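Long-range contacts in SusD homolog (Bacteroides thetaiotaomicron VPI-5482, PDB 3FDH), which probably binds glycans at the outer membrane as a SusD/RagB-family lipoprotein, helping to deliver them for uptake: residues 218-223 with 347-352; 18-23 with 100-105; 122-127 with 152-157; 28-33 with 183-188. All blocks are in the same frame, centred on the assembly; numbering follows the deposited sequence.

Contact 1. Residues 218-223 with 347-352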
loop_
_atom_site.group_PDB
_atom_site.type_symbol
_atom_site.label_atom_id
_atom_site.label_comp_id
_atom_site.label_asym_id
_atom_site.label_seq_id
_atom_site.Cartn_x
_atom_site.Cartn_y
_atom_site.Cartn_z
ATOM N N ALA A 218 18.422 -7.794 16.453
ATOM C CA ALA A 218 17.465 -8.860 16.809
ATOM C C ALA A 218 16.222 -8.679 15.940
ATOM O O ALA A 218 15.668 -9.651 15.391
ATOM C CB ALA A 218 17.114 -8.827 18.303
ATOM N N ASP A 219 15.832 -7.415 15.739
ATOM C CA ASP A 219 14.641 -7.115 14.921
ATOM C C ASP A 219 14.856 -7.498 13.461
ATOM O O ASP A 219 13.962 -8.045 12.809
ATOM C CB ASP A 219 14.164 -5.673 15.070
ATOM C CG ASP A 219 13.407 -5.467 16.354
ATOM O OD1 ASP A 219 13.125 -6.507 17.029
ATOM O OD2 ASP A 219 13.114 -4.291 16.691
ATOM N N TYR A 220 16.039 -7.204 12.945
ATOM C CA TYR A 220 16.323 -7.579 11.538
ATOM C C TYR A 220 16.285 -9.097 11.386
ATOM O O TYR A 220 15.824 -9.647 10.350
ATOM C CB TYR A 220 17.672 -7.054 11.009
ATOM C CG TYR A 220 17.829 -5.557 11.104
ATOM C CD1 TYR A 220 16.806 -4.704 10.710
ATOM C CD2 TYR A 220 19.010 -4.990 11.565
ATOM C CE1 TYR A 220 16.947 -3.312 10.810
ATOM C CE2 TYR A 220 19.164 -3.608 11.648
ATOM C CZ TYR A 220 18.128 -2.768 11.273
ATOM O OH TYR A 220 18.279 -1.391 11.359
ATOM N N GLU A 221 16.769 -9.791 12.418
ATOM C CA GLU A 221 16.807 -11.261 12.360
ATOM C C GLU A 221 15.385 -11.816 12.453
ATOM O O GLU A 221 15.052 -12.830 11.843
ATOM C CB GLU A 221 17.817 -11.814 13.377
ATOM C CG GLU A 221 19.259 -11.421 12.936
ATOM C CD GLU A 221 20.339 -11.630 13.984
ATOM O OE1 GLU A 221 20.022 -12.021 15.120
ATOM O OE2 GLU A 221 21.524 -11.373 13.667
ATOM N N LYS A 222 14.545 -11.115 13.182
ATOM C CA LYS A 222 13.145 -11.519 13.270
ATOM C C LYS A 222 12.494 -11.386 11.906
ATOM O O LYS A 222 11.750 -12.255 11.462
ATOM C CB LYS A 222 12.394 -10.691 14.305
ATOM C CG LYS A 222 12.664 -11.170 15.720
ATOM C CD LYS A 222 12.265 -10.188 16.766
ATOM C CE LYS A 222 10.819 -9.799 16.660
ATOM N NZ LYS A 222 10.582 -8.518 17.410
ATOM N N VAL A 223 12.782 -10.287 11.236
ATOM C CA VAL A 223 12.194 -10.028 9.924
ATOM C C VAL A 223 12.583 -11.187 9.018
ATOM O O VAL A 223 11.744 -11.806 8.390
ATOM C CB VAL A 223 12.648 -8.668 9.297
ATOM C CG1 VAL A 223 12.272 -8.605 7.807
ATOM C CG2 VAL A 223 12.062 -7.470 10.087
ATOM N N CYS A 347 20.648 -5.849 4.314
ATOM C CA CYS A 347 21.450 -4.632 4.175
ATOM C C CYS A 347 21.754 -4.055 5.538
ATOM O O CYS A 347 22.877 -3.781 5.892
ATOM C CB CYS A 347 20.700 -3.577 3.366
ATOM S SG CYS A 347 20.658 -3.901 1.574
ATOM N N ARG A 348 20.717 -3.834 6.297
ATOM C CA ARG A 348 20.906 -3.221 7.611
ATOM C C ARG A 348 21.735 -4.102 8.562
ATOM O O ARG A 348 22.308 -3.597 9.536
ATOM C CB ARG A 348 19.581 -2.831 8.228
ATOM C CG ARG A 348 18.902 -1.725 7.455
ATOM C CD ARG A 348 17.675 -1.270 8.134
ATOM N NE ARG A 348 16.900 -0.340 7.314
ATOM C CZ ARG A 348 17.093 0.969 7.218
ATOM N NH1 ARG A 348 18.043 1.607 7.869
ATOM N NH2 ARG A 348 16.328 1.661 6.416
ATOM N N LEU A 349 21.809 -5.398 8.259
ATOM C CA LEU A 349 22.620 -6.358 9.040
ATOM C C LEU A 349 24.025 -6.408 8.472
ATOM O O LEU A 349 24.879 -7.174 8.921
ATOM C CB LEU A 349 22.014 -7.779 9.067
ATOM C CG LEU A 349 20.866 -7.964 10.069
ATOM C CD1 LEU A 349 20.026 -9.181 9.726
ATOM C CD2 LEU A 349 21.420 -7.991 11.494
ATOM N N ASN A 350 24.288 -5.555 7.501
ATOM C CA ASN A 350 25.585 -5.625 6.856
ATOM C C ASN A 350 25.886 -6.968 6.199
ATOM O O ASN A 350 27.047 -7.438 6.190
ATOM C CB ASN A 350 26.710 -5.282 7.828
ATOM C CG ASN A 350 27.362 -3.982 7.484
ATOM O OD1 ASN A 350 26.789 -3.186 6.739
ATOM N ND2 ASN A 350 28.580 -3.764 7.986
ATOM N N ARG A 351 24.835 -7.614 5.703
ATOM C CA ARG A 351 24.985 -8.878 4.973
ATOM C C ARG A 351 24.571 -8.737 3.520
ATOM O O ARG A 351 23.890 -7.812 3.143
ATOM C CB ARG A 351 24.180 -10.009 5.601
ATOM C CG ARG A 351 24.508 -10.280 7.047
ATOM C CD ARG A 351 23.645 -11.416 7.593
ATOM N NE ARG A 351 23.547 -11.341 9.047
ATOM C CZ ARG A 351 22.680 -12.048 9.759
ATOM N NH1 ARG A 351 21.837 -12.855 9.139
ATOM N NH2 ARG A 351 22.629 -11.929 11.080
ATOM N N ASP A 352 25.023 -9.688 2.723
ATOM C CA ASP A 352 24.743 -9.699 1.274
ATOM C C ASP A 352 23.260 -9.865 1.019
ATOM O O ASP A 352 22.645 -10.831 1.465
ATOM C CB ASP A 352 25.501 -10.831 0.576
ATOM C CG ASP A 352 25.310 -10.836 -0.933
ATOM O OD1 ASP A 352 25.056 -9.793 -1.526
ATOM O OD2 ASP A 352 25.460 -11.907 -1.547
#

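Contact 2. Residues 18-23 with 100-105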
loop_
_atom_site.group_PDB
_atom_site.type_symbol
_atom_site.label_atom_id
_atom_site.label_comp_id
_atom_site.label_asym_id
_atom_site.label_seq_id
_atom_site.Cartn_x
_atom_site.Cartn_y
_atom_site.Cartn_z
ATOM N N SER A 18 -27.518 -10.175 13.235
ATOM C CA SER A 18 -26.668 -11.377 13.438
ATOM C C SER A 18 -26.565 -12.259 12.217
ATOM O O SER A 18 -27.546 -12.806 11.747
ATOM C CB SER A 18 -27.211 -12.210 14.580
ATOM O OG SER A 18 -26.367 -13.345 14.783
ATOM N N VAL A 19 -25.351 -12.377 11.716
ATOM C CA VAL A 19 -25.078 -13.250 10.584
ATOM C C VAL A 19 -23.859 -14.104 10.865
ATOM O O VAL A 19 -23.028 -13.756 11.717
ATOM C CB VAL A 19 -24.964 -12.483 9.231
ATOM C CG1 VAL A 19 -26.202 -11.612 9.008
ATOM C CG2 VAL A 19 -23.732 -11.662 9.158
ATOM N N ALA A 20 -23.776 -15.235 10.171
ATOM C CA ALA A 20 -22.643 -16.171 10.321
ATOM C C ALA A 20 -21.329 -15.471 9.985
ATOM O O ALA A 20 -21.229 -14.704 9.024
ATOM C CB ALA A 20 -22.831 -17.438 9.459
ATOM N N SER A 21 -20.320 -15.750 10.798
ATOM C CA SER A 21 -19.020 -15.071 10.669
ATOM C C SER A 21 -18.436 -15.109 9.282
ATOM O O SER A 21 -17.808 -14.162 8.849
ATOM C CB SER A 21 -17.986 -15.642 11.638
ATOM O OG SER A 21 -18.288 -15.284 12.968
ATOM N N ARG A 22 -18.640 -16.210 8.581
ATOM C CA ARG A 22 -18.070 -16.345 7.239
ATOM C C ARG A 22 -18.582 -15.262 6.298
ATOM O O ARG A 22 -17.832 -14.716 5.490
ATOM C CB ARG A 22 -18.287 -17.745 6.660
ATOM C CG ARG A 22 -19.713 -18.168 6.433
ATOM C CD ARG A 22 -19.744 -19.636 6.138
ATOM N NE ARG A 22 -21.071 -20.127 5.804
ATOM C CZ ARG A 22 -21.966 -20.563 6.689
ATOM N NH1 ARG A 22 -21.711 -20.573 8.000
ATOM N NH2 ARG A 22 -23.136 -20.994 6.243
ATOM N N PHE A 23 -19.847 -14.921 6.444
ATOM C CA PHE A 23 -20.447 -13.899 5.581
ATOM C C PHE A 23 -19.893 -12.514 5.931
ATOM O O PHE A 23 -19.713 -11.626 5.072
ATOM C CB PHE A 23 -21.975 -13.953 5.659
ATOM C CG PHE A 23 -22.540 -15.290 5.233
ATOM C CD1 PHE A 23 -22.194 -15.828 4.007
ATOM C CD2 PHE A 23 -23.376 -16.027 6.077
ATOM C CE1 PHE A 23 -22.702 -17.074 3.620
ATOM C CE2 PHE A 23 -23.877 -17.241 5.683
ATOM C CZ PHE A 23 -23.537 -17.767 4.469
ATOM N N GLY A 100 -19.957 -17.969 21.600
ATOM C CA GLY A 100 -20.332 -17.357 20.317
ATOM C C GLY A 100 -21.169 -18.272 19.443
ATOM O O GLY A 100 -21.057 -19.485 19.491
ATOM N N ARG A 101 -22.014 -17.675 18.622
ATOM C CA ARG A 101 -22.852 -18.458 17.704
ATOM C C ARG A 101 -22.018 -19.289 16.741
ATOM O O ARG A 101 -22.477 -20.316 16.217
ATOM C CB ARG A 101 -23.790 -17.576 16.882
ATOM C CG ARG A 101 -23.092 -16.573 16.008
ATOM C CD ARG A 101 -24.023 -15.998 14.989
ATOM N NE ARG A 101 -24.313 -16.946 13.919
ATOM C CZ ARG A 101 -25.268 -16.751 13.027
ATOM N NH1 ARG A 101 -26.031 -15.679 13.141
ATOM N NH2 ARG A 101 -25.483 -17.621 12.053
ATOM N N ASP A 102 -20.789 -18.842 16.520
ATOM C CA ASP A 102 -19.914 -19.513 15.569
ATOM C C ASP A 102 -18.770 -20.235 16.252
ATOM O O ASP A 102 -17.737 -20.484 15.662
ATOM C CB ASP A 102 -19.389 -18.528 14.540
ATOM C CG ASP A 102 -20.475 -17.978 13.664
ATOM O OD1 ASP A 102 -21.463 -18.711 13.435
ATOM O OD2 ASP A 102 -20.356 -16.824 13.216
ATOM N N HIS A 103 -18.963 -20.547 17.514
ATOM C CA HIS A 103 -17.965 -21.328 18.256
ATOM C C HIS A 103 -17.482 -22.516 17.436
ATOM O O HIS A 103 -18.260 -23.224 16.818
ATOM C CB HIS A 103 -18.539 -21.840 19.579
ATOM C CG HIS A 103 -19.735 -22.738 19.417
ATOM N ND1 HIS A 103 -21.014 -22.251 19.214
ATOM C CD2 HIS A 103 -19.850 -24.088 19.436
ATOM C CE1 HIS A 103 -21.857 -23.262 19.106
ATOM N NE2 HIS A 103 -21.177 -24.388 19.239
ATOM N N GLY A 104 -16.181 -22.732 17.449
ATOM C CA GLY A 104 -15.569 -23.850 16.732
ATOM C C GLY A 104 -14.998 -23.483 15.382
ATOM O O GLY A 104 -14.388 -24.306 14.701
ATOM N N ASN A 105 -15.238 -22.245 14.979
ATOM C CA ASN A 105 -14.708 -21.753 13.708
ATOM C C ASN A 105 -13.450 -20.952 13.979
ATOM O O ASN A 105 -13.407 -19.739 13.857
ATOM C CB ASN A 105 -15.769 -20.977 12.941
ATOM C CG ASN A 105 -16.845 -21.876 12.444
ATOM O OD1 ASN A 105 -16.610 -22.695 11.566
ATOM N ND2 ASN A 105 -18.030 -21.741 12.994
#

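Contact 3. Residues 122-127 with 152-157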
loop_
_atom_site.group_PDB
_atom_site.type_symbol
_atom_site.label_atom_id
_atom_site.label_comp_id
_atom_site.label_asym_id
_atom_site.label_seq_id
_atom_site.Cartn_x
_atom_site.Cartn_y
_atom_site.Cartn_z
ATOM N N LEU A 122 -3.551 0.214 9.609
ATOM C CA LEU A 122 -3.896 1.360 8.714
ATOM C C LEU A 122 -4.228 2.553 9.591
ATOM O O LEU A 122 -3.850 3.691 9.346
ATOM C CB LEU A 122 -5.052 1.003 7.753
ATOM C CG LEU A 122 -4.727 0.027 6.617
ATOM C CD1 LEU A 122 -6.011 -0.476 5.938
ATOM C CD2 LEU A 122 -3.769 0.653 5.597
ATOM N N ILE A 123 -4.906 2.271 10.680
ATOM C CA ILE A 123 -5.275 3.348 11.588
ATOM C C ILE A 123 -4.012 3.981 12.158
ATOM O O ILE A 123 -3.803 5.211 12.154
ATOM C CB ILE A 123 -6.153 2.851 12.775
ATOM C CG1 ILE A 123 -7.573 2.502 12.312
ATOM C CG2 ILE A 123 -6.281 3.928 13.831
ATOM C CD1 ILE A 123 -8.437 1.879 13.405
ATOM N N ALA A 124 -3.193 3.111 12.711
ATOM C CA ALA A 124 -1.992 3.556 13.407
ATOM C C ALA A 124 -1.037 4.233 12.456
ATOM O O ALA A 124 -0.477 5.258 12.755
ATOM C CB ALA A 124 -1.310 2.384 14.165
ATOM N N ASP A 125 -0.860 3.657 11.287
ATOM C CA ASP A 125 0.128 4.192 10.318
ATOM C C ASP A 125 -0.241 5.551 9.751
ATOM O O ASP A 125 0.623 6.462 9.579
ATOM C CB ASP A 125 0.358 3.213 9.189
ATOM C CG ASP A 125 1.102 2.024 9.646
ATOM O OD1 ASP A 125 1.741 2.074 10.728
ATOM O OD2 ASP A 125 1.012 1.012 8.927
ATOM N N PHE A 126 -1.539 5.718 9.515
ATOM C CA PHE A 126 -1.999 6.920 8.828
ATOM C C PHE A 126 -2.404 8.018 9.741
ATOM O O PHE A 126 -2.162 9.169 9.434
ATOM C CB PHE A 126 -3.044 6.583 7.749
ATOM C CG PHE A 126 -2.412 5.972 6.593
ATOM C CD1 PHE A 126 -2.089 4.618 6.596
ATOM C CD2 PHE A 126 -1.975 6.759 5.559
ATOM C CE1 PHE A 126 -1.386 4.097 5.585
ATOM C CE2 PHE A 126 -1.310 6.234 4.529
ATOM C CZ PHE A 126 -0.988 4.910 4.539
ATOM N N PHE A 127 -2.975 7.665 10.878
ATOM C CA PHE A 127 -3.497 8.684 11.758
ATOM C C PHE A 127 -2.734 8.906 13.043
ATOM O O PHE A 127 -2.890 9.935 13.685
ATOM C CB PHE A 127 -4.987 8.411 12.030
ATOM C CG PHE A 127 -5.788 8.387 10.783
ATOM C CD1 PHE A 127 -6.251 9.550 10.240
ATOM C CD2 PHE A 127 -6.068 7.192 10.146
ATOM C CE1 PHE A 127 -6.976 9.538 9.080
ATOM C CE2 PHE A 127 -6.777 7.167 8.982
ATOM C CZ PHE A 127 -7.229 8.335 8.435
ATOM N N ASP A 152 -5.745 5.715 21.909
ATOM C CA ASP A 152 -4.635 4.823 22.261
ATOM C C ASP A 152 -3.421 5.440 21.601
ATOM O O ASP A 152 -3.532 6.100 20.558
ATOM C CB ASP A 152 -4.775 3.428 21.620
ATOM C CG ASP A 152 -5.852 2.567 22.257
ATOM O OD1 ASP A 152 -6.526 3.014 23.212
ATOM O OD2 ASP A 152 -6.014 1.431 21.765
ATOM N N THR A 153 -2.259 5.212 22.189
ATOM C CA THR A 153 -1.022 5.666 21.568
ATOM C C THR A 153 -0.776 4.730 20.425
ATOM O O THR A 153 -1.268 3.603 20.419
ATOM C CB THR A 153 0.197 5.597 22.489
ATOM O OG1 THR A 153 0.465 4.225 22.834
ATOM C CG2 THR A 153 -0.011 6.471 23.731
ATOM N N GLN A 154 0.003 5.200 19.464
ATOM C CA GLN A 154 0.311 4.387 18.292
ATOM C C GLN A 154 1.035 3.131 18.746
ATOM O O GLN A 154 0.877 2.036 18.174
ATOM C CB GLN A 154 1.181 5.157 17.295
ATOM C CG GLN A 154 1.232 4.527 15.922
ATOM C CD GLN A 154 2.363 5.010 15.118
ATOM O OE1 GLN A 154 3.503 5.055 15.597
ATOM N NE2 GLN A 154 2.085 5.347 13.842
ATOM N N GLN A 155 1.819 3.285 19.803
ATOM C CA GLN A 155 2.565 2.148 20.336
ATOM C C GLN A 155 1.579 1.108 20.895
ATOM O O GLN A 155 1.728 -0.084 20.664
ATOM C CB GLN A 155 3.598 2.569 21.375
ATOM C CG GLN A 155 4.445 1.415 21.889
ATOM C CD GLN A 155 5.411 1.859 23.003
ATOM O OE1 GLN A 155 5.273 2.949 23.577
ATOM N NE2 GLN A 155 6.382 1.008 23.312
ATOM N N GLU A 156 0.558 1.584 21.592
ATOM C CA GLU A 156 -0.467 0.703 22.133
ATOM C C GLU A 156 -1.209 -0.020 21.027
ATOM O O GLU A 156 -1.574 -1.173 21.168
ATOM C CB GLU A 156 -1.459 1.461 23.010
ATOM C CG GLU A 156 -0.867 1.799 24.340
ATOM C CD GLU A 156 -1.677 2.770 25.155
ATOM O OE1 GLU A 156 -2.504 3.524 24.598
ATOM O OE2 GLU A 156 -1.428 2.807 26.367
ATOM N N ILE A 157 -1.400 0.665 19.908
ATOM C CA ILE A 157 -2.140 0.071 18.790
ATOM C C ILE A 157 -1.273 -1.044 18.223
ATOM O O ILE A 157 -1.745 -2.153 17.945
ATOM C CB ILE A 157 -2.551 1.117 17.711
ATOM C CG1 ILE A 157 -3.516 2.164 18.285
ATOM C CG2 ILE A 157 -3.211 0.361 16.482
ATOM C CD1 ILE A 157 -3.834 3.330 17.335
#

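Contact 4. Residues 28-33 with 183-188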
loop_
_atom_site.group_PDB
_atom_site.type_symbol
_atom_site.label_atom_id
_atom_site.label_comp_id
_atom_site.label_asym_id
_atom_site.label_seq_id
_atom_site.Cartn_x
_atom_site.Cartn_y
_atom_site.Cartn_z
ATOM N N VAL A 28 -15.458 -8.132 5.117
ATOM C CA VAL A 28 -14.264 -7.551 5.749
ATOM C C VAL A 28 -13.097 -7.598 4.761
ATOM O O VAL A 28 -12.352 -6.644 4.588
ATOM C CB VAL A 28 -13.941 -8.272 7.123
ATOM C CG1 VAL A 28 -12.513 -8.045 7.595
ATOM C CG2 VAL A 28 -14.987 -7.880 8.218
ATOM N N ILE A 29 -12.972 -8.714 4.062
ATOM C CA ILE A 29 -11.864 -8.861 3.120
ATOM C C ILE A 29 -12.055 -7.889 1.953
ATOM O O ILE A 29 -11.116 -7.187 1.502
ATOM C CB ILE A 29 -11.756 -10.293 2.619
ATOM C CG1 ILE A 29 -11.394 -11.228 3.783
ATOM C CG2 ILE A 29 -10.731 -10.434 1.493
ATOM C CD1 ILE A 29 -11.468 -12.714 3.395
ATOM N N THR A 30 -13.286 -7.830 1.489
ATOM C CA THR A 30 -13.631 -6.976 0.350
ATOM C C THR A 30 -13.363 -5.515 0.683
ATOM O O THR A 30 -12.716 -4.761 -0.062
ATOM C CB THR A 30 -15.096 -7.127 -0.019
ATOM O OG1 THR A 30 -15.349 -8.476 -0.454
ATOM C CG2 THR A 30 -15.452 -6.167 -1.140
ATOM N N SER A 31 -13.875 -5.127 1.828
ATOM C CA SER A 31 -13.722 -3.738 2.274
ATOM C C SER A 31 -12.280 -3.363 2.591
ATOM O O SER A 31 -11.846 -2.232 2.285
ATOM C CB SER A 31 -14.658 -3.415 3.447
ATOM O OG SER A 31 -14.272 -4.070 4.633
ATOM N N THR A 32 -11.538 -4.304 3.161
ATOM C CA THR A 32 -10.131 -4.063 3.507
ATOM C C THR A 32 -9.294 -3.828 2.250
ATOM O O THR A 32 -8.437 -2.938 2.211
ATOM C CB THR A 32 -9.545 -5.149 4.432
ATOM O OG1 THR A 32 -10.313 -5.168 5.647
ATOM C CG2 THR A 32 -8.102 -4.830 4.769
ATOM N N ALA A 33 -9.569 -4.601 1.218
ATOM C CA ALA A 33 -8.818 -4.477 -0.039
ATOM C C ALA A 33 -9.270 -3.260 -0.816
ATOM O O ALA A 33 -8.528 -2.306 -1.049
ATOM C CB ALA A 33 -8.978 -5.736 -0.871
ATOM N N GLN A 183 -16.255 -17.692 0.912
ATOM C CA GLN A 183 -16.280 -16.342 1.507
ATOM C C GLN A 183 -14.880 -15.755 1.655
ATOM O O GLN A 183 -14.690 -14.551 1.791
ATOM C CB GLN A 183 -16.970 -16.361 2.867
ATOM C CG GLN A 183 -18.492 -16.543 2.810
ATOM C CD GLN A 183 -18.904 -17.922 2.446
ATOM O OE1 GLN A 183 -18.535 -18.876 3.126
ATOM N NE2 GLN A 183 -19.722 -18.051 1.388
ATOM N N ASP A 184 -13.891 -16.630 1.623
ATOM C CA ASP A 184 -12.476 -16.223 1.736
ATOM C C ASP A 184 -11.960 -15.822 0.351
ATOM O O ASP A 184 -11.450 -16.646 -0.421
ATOM C CB ASP A 184 -11.624 -17.356 2.312
ATOM C CG ASP A 184 -10.154 -17.006 2.345
ATOM O OD1 ASP A 184 -9.832 -15.813 2.058
ATOM O OD2 ASP A 184 -9.325 -17.905 2.623
ATOM N N PHE A 185 -12.181 -14.569 0.034
ATOM C CA PHE A 185 -11.802 -13.996 -1.257
ATOM C C PHE A 185 -10.292 -13.791 -1.387
ATOM O O PHE A 185 -9.788 -13.413 -2.442
ATOM C CB PHE A 185 -12.509 -12.655 -1.517
ATOM C CG PHE A 185 -14.001 -12.755 -1.568
ATOM C CD1 PHE A 185 -14.608 -13.734 -2.339
ATOM C CD2 PHE A 185 -14.789 -11.847 -0.879
ATOM C CE1 PHE A 185 -15.987 -13.815 -2.381
ATOM C CE2 PHE A 185 -16.146 -11.916 -0.931
ATOM C CZ PHE A 185 -16.758 -12.895 -1.678
ATOM N N LEU A 186 -9.567 -14.072 -0.320
ATOM C CA LEU A 186 -8.131 -13.907 -0.362
ATOM C C LEU A 186 -7.490 -15.236 -0.719
ATOM O O LEU A 186 -6.766 -15.339 -1.708
ATOM C CB LEU A 186 -7.621 -13.375 0.969
ATOM C CG LEU A 186 -6.452 -12.434 0.903
ATOM C CD1 LEU A 186 -6.850 -11.174 0.059
ATOM C CD2 LEU A 186 -6.065 -12.063 2.333
ATOM N N TYR A 187 -7.821 -16.277 0.034
ATOM C CA TYR A 187 -7.157 -17.566 -0.128
ATOM C C TYR A 187 -8.044 -18.815 -0.275
ATOM O O TYR A 187 -7.558 -19.940 -0.264
ATOM C CB TYR A 187 -6.169 -17.781 1.003
ATOM C CG TYR A 187 -4.948 -16.872 0.989
ATOM C CD1 TYR A 187 -4.050 -16.876 -0.055
ATOM C CD2 TYR A 187 -4.657 -16.086 2.073
ATOM C CE1 TYR A 187 -2.903 -16.116 -0.020
ATOM C CE2 TYR A 187 -3.521 -15.329 2.123
ATOM C CZ TYR A 187 -2.660 -15.313 1.065
ATOM O OH TYR A 187 -1.515 -14.568 1.118
ATOM N N ALA A 188 -9.340 -18.618 -0.432
ATOM C CA ALA A 188 -10.244 -19.746 -0.697
ATOM C C ALA A 188 -10.141 -20.839 0.345
ATOM O O ALA A 188 -10.219 -22.047 0.045
ATOM C CB ALA A 188 -9.996 -20.312 -2.099
#

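Contact 1. Residues 218-223 with 347-352
Tyr220, on helix 216-228, lays one face of its ring against Arg348 at the C-terminal end of helix 335-348, where that helix finishes in a Schellman motif with Asn350 at positive phi. The evidence for a CH-pi contact is direct: Arg348 CB stands 3.6 Å from the centroid of the Tyr220 ring, 22° off the ring normal and displaced toward the rim. The extended arginine chain continues past the phenol, its CD lying 3.3 Å from Tyr220 OH, and the guanidinium plane is turned only 21° from that of the ring. Arg348 NE pairs with Glu344 and Arg348 NH1 with Glu446, salt bridges that hold its far end. Leu349 runs antiparallel alongside Tyr220, bringing CD1 to 3.4 Å from Tyr220 CB. A serine in place of Tyr220 would probably open a gap beside Arg348 CB and CD and leave the arginine's aliphatic part without its aromatic neighbour. At the margin Glu221 and Arg351 each have a second deposited conformer, making their salt bridge doubtful. In the conformers described the chains meet nearly perpendicular, planes 41° apart, with Leu349 CD1 over the Arg351 guanidinium and Glu221 OE2 at its edge, 2.9 Å from Arg351 NH2.

Contact 2. Residues 18-23 with 100-105
Asp102 and Ser21 meet where the loop 100-105 receives the N-terminus of helix 21-37, whose N-cap position is Ala20; the loop itself is a type I turn, Gly100 to His103, overlapping a type II turn, Asp102 to Asn105. In the first shell two donors of one residue grip a single oxygen. Ser21 OG gives its proton to the anti lone pair of Asp102 OD2, at 2.6 Å, while Ser21 N, also 2.6 Å from Asp102 OD2, comes from above the carboxylate plane. Lying at the N-terminus of helix 21-37, the Asp102 carboxylate would probably be favoured by the helix dipole.

Arg101 takes the preceding backbone. Its chain bends at chi3 (-74°), which sets one guanidinium face over Val19 C and Ala20 N in van der Waals contact. The edge is used instead for Ser18, whose OG lies exactly in the guanidinium plane and accepts from Arg101 NH1 at 2.9 Å.

The second shell fixes the two loop residues. A weak bond from Arg101 NE to Asp102 OD1 links their side chains, and Gln95, at the end of helix 76-95, bonds to the backbone of Asp102. Asn105 links the second turn to another loop, its OD1 accepting from the backbone N of Leu177 and Ala178, and braces the turn itself through ND2, which donates to Asp102 O at 3.0 Å, from above the carbonyl plane.

Contact 3. Residues 122-127 with 152-157
Gln154, in the first turn of helix 154-171, reaches across to Ala124 near the C-terminal end of helix 106-127, a buried helix-helix contact in the alpha-helical SusD-like fold. Its CG is anti to the backbone N (chi1 -165°), and the extended chain carries the amide over to the other helix. From CB the path leads to CG, 3.8 Å from Ala124 CB, and then to CD, which lies beside Ala124 O. At the tip the amide divides its work. NE2 donates to Ala124 O at 2.8 Å with an almost straight N-H...O angle of 175°; the oxygen lies in the amide plane, although the donor stands above the carbonyl plane. OE1 accepts from the backbone N of Trp494, so both ends of this buried amide are engaged, which defines its flip and limits its rotation. A leucine at Gln154 would probably leave the Ala124 carbonyl and the Trp494 N-H without these partners. One turn further on, Ile157 seals the apolar side, placing CG2 3.6 Å from Ala124 CB and CD1 4.3 Å from Ile123 CG2. Helix 154-171, which supplies Gln154, starts with a capping box: Glu156 N donates to Thr153 OG1 at 2.9 Å, and Thr153 N returns a bond to Glu156 OE1.

Contact 4. Residues 28-33 with 183-188
An Asx turn in the loop between helices 154-171 and 191-208 forms the surface on which Ile29, of helix 21-37, comes to rest. No hydrogen bond joins the two segments, so the evidence for their association is packing. The two branches of Ile29 take different parts of the loop. CD1, at the end of the extended CG1 arm, reaches the turn itself, 3.8 Å from Asp184 OD1 and near Phe185 N. CG2 faces the apolar side chains instead, lying 4.1 Å from Phe185 CB and 4.2 Å from Leu186 CD1.

Thr30 adds a contact at the margin. With OG1 anti to the carbonyl carbon (chi1 -64°), the hydroxyl approaches the Phe185 ring obliquely and stops 3.4 Å from CD2; its hydrogen-bond partner is Ala26 O, one turn back in the same helix. Phe240, from strand 238-240, touches Ile29, Ala33 and Phe185, and so borders both segments.

Asp184 braces the loop. Its CG is anti to the backbone N (chi1 176°), folding the carboxylate toward the residues that follow. OD1 accepts from Leu186 N at 3.0 Å and from Tyr187 N at 2.9 Å, both donors coming from the same face of the carboxylate plane. OD2 is held by Gly189 N and by Trp194 NE1, which tie this buried carboxylate to the approach and first turn of helix 191-208. With Ala188 N also bonded to Asp184 O, the side-chain bonds to Leu186 N and Tyr187 N complete an Asx motif.

How the contacts relate
Contacts 2 and 4 pin helix 21-37 to two loops, contact 2 at its start and contact 4 at its middle, with centres 16 Å apart. They touch through Arg22 and Phe23 against Gln183, and their segments alternate along the chain. Both segments of contact 3 fall in the sequence between those of contact 4, with nearest atoms about 5 Å apart. Helix 106-127 follows the loop of contact 2 directly and ends in contact 3, 28 Å away between centres, where it meets helix 154-171. Contact 1 comes later, its centre 41 Å from that of contact 2, and joins helix 216-228 to the C-terminal end of helix 335-348 within the same SusD-like family region.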